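Local coordinates for glycosyl hyrolase, family 3 (Deinococcus radiodurans, PDB 3TEV), which probably hydrolyses O-glycosidic bonds, as expected of a family 3 glycoside hydrolase built on a TIM-barrel domain, at residues Asp106-Leu109 against Thr110-Val113; Gln188-His191 against Leu192-Pro195. All coordinates share one frame; numbering follows the deposited sequence.

Interaction 1 (Asp106-Leu109 against Thr110-Val113); sequences DQQL and TEDV
T110 N donates to D106 O at 3.1 Å, closing the first turn of helix 107-124, for which D106 is the N-cap. Amides in a helix's opening turn have no preceding helical carbonyl to bond, and a short carboxylate suits that need: with CG anti to the backbone N (chi1 179°), D106 OD1 accepts from L109 N at 3.2 Å, approached from above the carboxylate plane. D106 O also accepts from a water at 2.8 Å, which bonds T110 OG1 as well; the hydroxyl of the buried T110 is hydrogen-bonded to H160 ND1 too. E111 N, D112 N and V113 N are satisfied by the carbonyls of Q107, Q108 and L109. On the outer side, Q108 bends at chi2 (69°) and its NE2 donates a hydrogen bond to D112 OD1 at 2.9 Å, in the plane of its own amide but from above the carboxylate plane, and bent to 138° at the hydrogen. D112 OD1 and E111 OE2 both make salt bridges to R170, beyond this turn. Replacing D112 by an alanine would probably leave Q108 NE2 without this acceptor and take from R170 its salt bridge to this carboxylate. One turn apart, L109 and V113 lie side by side, L109 CD1 3.7 Å from V113 CG2.

Interaction 2 (Gln188-His191 against Leu192-Pro195); sequences QDSH and LALP
A type I beta turn from S190 to A193 reverses the chain in the loop between strand 174-180 of the TIM barrel and the short strand 196-197. A193 N closes it on S190 O at 3.2 Å, though the donor sits well above the carbonyl plane. Serine suits the first position because its hydroxyl adds a second bond: chi1 of 82° places OG between the backbone N and the carbonyl carbon, where it accepts from L192 N at 3.2 Å, forming an ST turn. The small methyl of A193 lies against the turn, its CB 3.7 Å from S190 O. H191 and L192 extend side by side from the turn, and L192 CG lies over one imidazole face in a CH-pi contact, 3.9 Å from the ring centroid and offset toward the rim. L192 also packs on Q267 and A271 of helix 267-272, and its carbonyl accepts from N272 ND2, tying the turn to that helix. Farther back, the two arms of the loop approach again, with Q188 CG alongside the proline ring, 3.7 Å from P195 CB. A water joins the arms, accepting from D189 N at 3.0 Å and donating to L194 O at 2.8 Å.

Both interactions are local contacts at the surface of the domain, their centres about 36 Å apart and without direct touch. Interaction 1 lies within one element, the start of helix 107-124, and uses the regular i to i+4 backbone bonds of a helix; its acidic side chains add salt bridges to R170, just after helix 154-169, while its one buried residue, T110, packs against helices 98-104 and 154-169. Interaction 2 has no such repeating bonds: within its loop a single backbone bond closes the turn, and a hydroxyl, a ring face and a proline supply the rest. In each, a short polar side chain captures a nearby backbone N-H, a carboxylate at the helix start and a serine in the turn, and a water bridges the two halves.

Interaction 1 (Asp106-Leu109 against Thr110-Val113)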
ATOM      1  N   ASP A 106     -23.571   4.188  10.216  1.00 64.92           N
ATOM      2  CA  ASP A 106     -24.231   2.965   9.813  1.00 63.98           C
ATOM      3  C   ASP A 106     -23.171   2.082   9.147  1.00 62.01           C
ATOM      4  O   ASP A 106     -22.783   2.302   8.000  1.00 60.54           O
ATOM      5  CB  ASP A 106     -25.429   3.271   8.891  1.00 64.55           C
ATOM      6  CG  ASP A 106     -26.153   2.019   8.418  1.00 65.36           C
ATOM      7  OD1 ASP A 106     -25.635   0.896   8.593  1.00 64.52           O
ATOM      8  OD2 ASP A 106     -27.261   2.156   7.858  1.00 68.03           O
ATOM      9  N   GLN A 107     -22.702   1.096   9.905  1.00 62.80           N
ATOM     10  CA  GLN A 107     -21.683   0.148   9.473  1.00 62.94           C
ATOM     11  C   GLN A 107     -22.074  -0.491   8.148  1.00 61.44           C
ATOM     12  O   GLN A 107     -21.264  -0.556   7.226  1.00 60.35           O
ATOM     13  CB  GLN A 107     -21.448  -0.905  10.569  1.00 66.44           C
ATOM     14  CG  GLN A 107     -20.776  -2.187  10.124  1.00 72.80           C
ATOM     15  CD  GLN A 107     -20.058  -2.906  11.276  1.00 82.15           C
ATOM     16  OE1 GLN A 107     -20.690  -3.263  12.284  1.00 86.67           O
ATOM     17  NE2 GLN A 107     -18.729  -3.123  11.128  1.00 83.03           N
ATOM     18  N   GLN A 108     -23.331  -0.921   8.050  1.00 52.87           N
ATOM     19  CA  GLN A 108     -23.832  -1.549   6.827  1.00 52.31           C
ATOM     20  C   GLN A 108     -23.806  -0.600   5.613  1.00 50.77           C
ATOM     21  O   GLN A 108     -23.508  -1.034   4.513  1.00 50.44           O
ATOM     22  CB  GLN A 108     -25.231  -2.142   7.052  1.00 53.14           C
ATOM     23  CG  GLN A 108     -25.802  -2.920   5.867  1.00 56.09           C
ATOM     24  CD  GLN A 108     -25.068  -4.231   5.595  1.00 58.66           C
ATOM     25  OE1 GLN A 108     -24.974  -5.092   6.475  1.00 61.07           O
ATOM     26  NE2 GLN A 108     -24.558  -4.393   4.366  1.00 58.33           N
ATOM     27  N   LEU A 109     -24.110   0.682   5.810  1.00 49.83           N
ATOM     28  CA  LEU A 109     -23.971   1.661   4.732  1.00 49.32           C
ATOM     29  C   LEU A 109     -22.514   1.748   4.229  1.00 48.61           C
ATOM     30  O   LEU A 109     -22.243   1.720   3.015  1.00 48.80           O
ATOM     31  CB  LEU A 109     -24.452   3.038   5.189  1.00 49.64           C
ATOM     32  CG  LEU A 109     -24.185   4.234   4.259  1.00 49.72           C
ATOM     33  CD1 LEU A 109     -24.855   4.072   2.894  1.00 48.92           C
ATOM     34  CD2 LEU A 109     -24.644   5.534   4.934  1.00 51.69           C
ATOM     35  N   THR A 110     -21.581   1.840   5.169  1.00 47.32           N
ATOM     36  CA  THR A 110     -20.177   1.942   4.837  1.00 46.08           C
ATOM     37  C   THR A 110     -19.763   0.750   4.000  1.00 46.01           C
ATOM     38  O   THR A 110     -19.120   0.915   2.970  1.00 45.60           O
ATOM     39  CB  THR A 110     -19.323   2.044   6.106  1.00 45.97           C
ATOM     40  OG1 THR A 110     -19.731   3.203   6.837  1.00 46.21           O
ATOM     41  CG2 THR A 110     -17.799   2.127   5.779  1.00 44.42           C
ATOM     42  N   GLU A 111     -20.144  -0.446   4.432  1.00 46.59           N
ATOM     43  CA  GLU A 111     -19.830  -1.651   3.666  1.00 47.38           C
ATOM     44  C   GLU A 111     -20.397  -1.568   2.244  1.00 48.01           C
ATOM     45  O   GLU A 111     -19.682  -1.811   1.280  1.00 47.56           O
ATOM     46  CB  GLU A 111     -20.336  -2.907   4.375  1.00 47.19           C
ATOM     47  CG  GLU A 111     -19.997  -4.174   3.616  1.00 49.29           C
ATOM     48  CD  GLU A 111     -20.370  -5.467   4.342  1.00 52.93           C
ATOM     49  OE1 GLU A 111     -20.491  -5.512   5.589  1.00 52.90           O
ATOM     50  OE2 GLU A 111     -20.522  -6.478   3.637  1.00 57.71           O
ATOM     51  N   ASP A 112     -21.674  -1.191   2.127  1.00 49.12           N
ATOM     52  CA  ASP A 112     -22.345  -1.168   0.837  1.00 50.13           C
ATOM     53  C   ASP A 112     -21.786  -0.124  -0.120  1.00 49.62           C
ATOM     54  O   ASP A 112     -21.778  -0.345  -1.319  1.00 49.90           O
ATOM     55  CB  ASP A 112     -23.854  -0.956   1.000  1.00 51.37           C
ATOM     56  CG  ASP A 112     -24.558  -2.135   1.680  1.00 53.41           C
ATOM     57  OD1 ASP A 112     -23.968  -3.226   1.820  1.00 55.70           O
ATOM     58  OD2 ASP A 112     -25.713  -1.957   2.090  1.00 55.24           O
ATOM     59  N   VAL A 113     -21.342   1.015   0.397  1.00 48.97           N
ATOM     60  CA  VAL A 113     -20.728   2.045  -0.459  1.00 48.63           C
ATOM     61  C   VAL A 113     -19.368   1.559  -0.998  1.00 47.49           C
ATOM     62  O   VAL A 113     -19.015   1.774  -2.163  1.00 47.34           O
ATOM     63  CB  VAL A 113     -20.570   3.396   0.295  1.00 49.02           C
ATOM     64  CG1 VAL A 113     -19.652   4.354  -0.469  1.00 49.17           C
ATOM     65  CG2 VAL A 113     -21.945   4.033   0.548  1.00 49.45           C
TER
HETATM   66  O   HOH W   1     -22.177   5.059   7.788  1.00 52.23           O

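Interaction 2 (Gln188-His191 against Leu192-Pro195)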
ATOM      1  N   GLN A 188       5.959  17.217  12.230  1.00 68.70           N
ATOM      2  CA  GLN A 188       7.104  17.466  11.349  1.00 66.26           C
ATOM      3  C   GLN A 188       7.885  18.681  11.801  1.00 66.30           C
ATOM      4  O   GLN A 188       7.350  19.781  11.884  1.00 66.86           O
ATOM      5  CB  GLN A 188       6.659  17.729   9.909  1.00 66.29           C
ATOM      6  CG  GLN A 188       6.344  16.521   9.094  1.00 65.66           C
ATOM      7  CD  GLN A 188       6.457  16.789   7.604  1.00 66.43           C
ATOM      8  OE1 GLN A 188       7.524  16.616   7.001  1.00 66.18           O
ATOM      9  NE2 GLN A 188       5.347  17.191   6.995  1.00 67.80           N
ATOM     10  N   ASP A 189       9.168  18.480  12.044  1.00 64.80           N
ATOM     11  CA  ASP A 189      10.073  19.548  12.439  1.00 64.99           C
ATOM     12  C   ASP A 189      10.339  20.558  11.275  1.00 62.38           C
ATOM     13  O   ASP A 189      10.503  21.754  11.503  1.00 63.70           O
ATOM     14  CB  ASP A 189      11.346  18.888  12.987  1.00 66.13           C
ATOM     15  CG  ASP A 189      12.492  19.848  13.136  1.00 70.29           C
ATOM     16  OD1 ASP A 189      12.593  20.493  14.205  1.00 74.09           O
ATOM     17  OD2 ASP A 189      13.310  19.932  12.184  1.00 72.77           O
ATOM     18  N   SER A 190      10.382  20.065  10.038  1.00 57.60           N
ATOM     19  CA  SER A 190      10.410  20.902   8.832  1.00 54.07           C
ATOM     20  C   SER A 190       9.881  20.059   7.666  1.00 51.03           C
ATOM     21  O   SER A 190       9.652  18.858   7.838  1.00 49.41           O
ATOM     22  CB  SER A 190      11.830  21.404   8.528  1.00 54.06           C
ATOM     23  OG  SER A 190      12.589  20.423   7.845  1.00 51.97           O
ATOM     24  N   HIS A 191       9.697  20.662   6.486  1.00 48.96           N
ATOM     25  CA  HIS A 191       9.227  19.884   5.318  1.00 46.88           C
ATOM     26  C   HIS A 191      10.244  18.835   4.817  1.00 45.10           C
ATOM     27  O   HIS A 191       9.907  17.964   4.030  1.00 45.62           O
ATOM     28  CB  HIS A 191       8.745  20.785   4.174  1.00 47.38           C
ATOM     29  CG  HIS A 191       9.850  21.484   3.439  1.00 47.28           C
ATOM     30  ND1 HIS A 191      10.493  22.597   3.940  1.00 46.82           N
ATOM     31  CD2 HIS A 191      10.422  21.230   2.239  1.00 45.96           C
ATOM     32  CE1 HIS A 191      11.415  22.996   3.081  1.00 45.96           C
ATOM     33  NE2 HIS A 191      11.389  22.187   2.038  1.00 46.05           N
ATOM     34  N   LEU A 192      11.482  18.899   5.290  1.00 43.02           N
ATOM     35  CA  LEU A 192      12.476  17.921   4.875  1.00 41.24           C
ATOM     36  C   LEU A 192      12.731  16.852   5.932  1.00 40.60           C
ATOM     37  O   LEU A 192      13.508  15.927   5.713  1.00 41.04           O
ATOM     38  CB  LEU A 192      13.780  18.610   4.492  1.00 41.21           C
ATOM     39  CG  LEU A 192      13.698  19.573   3.302  1.00 40.84           C
ATOM     40  CD1 LEU A 192      15.073  20.146   3.023  1.00 40.59           C
ATOM     41  CD2 LEU A 192      13.154  18.853   2.057  1.00 39.68           C
ATOM     42  N   ALA A 193      12.080  16.979   7.073  1.00 39.40           N
ATOM     43  CA  ALA A 193      12.290  16.030   8.146  1.00 39.65           C
ATOM     44  C   ALA A 193      11.197  14.958   8.088  1.00 39.62           C
ATOM     45  O   ALA A 193      10.062  15.247   7.691  1.00 39.66           O
ATOM     46  CB  ALA A 193      12.265  16.759   9.507  1.00 39.33           C
ATOM     47  N   LEU A 194      11.526  13.734   8.489  1.00 40.12           N
ATOM     48  CA  LEU A 194      10.507  12.701   8.609  1.00 41.43           C
ATOM     49  C   LEU A 194       9.551  13.074   9.736  1.00 41.73           C
ATOM     50  O   LEU A 194       9.986  13.527  10.779  1.00 42.21           O
ATOM     51  CB  LEU A 194      11.135  11.334   8.900  1.00 41.96           C
ATOM     52  CG  LEU A 194      11.977  10.741   7.763  1.00 44.24           C
ATOM     53  CD1 LEU A 194      12.719   9.500   8.246  1.00 45.28           C
ATOM     54  CD2 LEU A 194      11.108  10.411   6.530  1.00 44.19           C
ATOM     55  N   PRO A 195       8.241  12.907   9.521  1.00 42.67           N
ATOM     56  CA  PRO A 195       7.343  13.141  10.641  1.00 43.59           C
ATOM     57  C   PRO A 195       7.612  12.146  11.761  1.00 44.60           C
ATOM     58  O   PRO A 195       8.042  11.019  11.489  1.00 44.56           O
ATOM     59  CB  PRO A 195       5.946  12.918  10.046  1.00 43.95           C
ATOM     60  CG  PRO A 195       6.147  12.448   8.641  1.00 43.95           C
ATOM     61  CD  PRO A 195       7.537  12.716   8.239  1.00 42.96           C
TER
HETATM   62  O   HOH W   2      10.354  15.734  12.476  1.00 59.54           O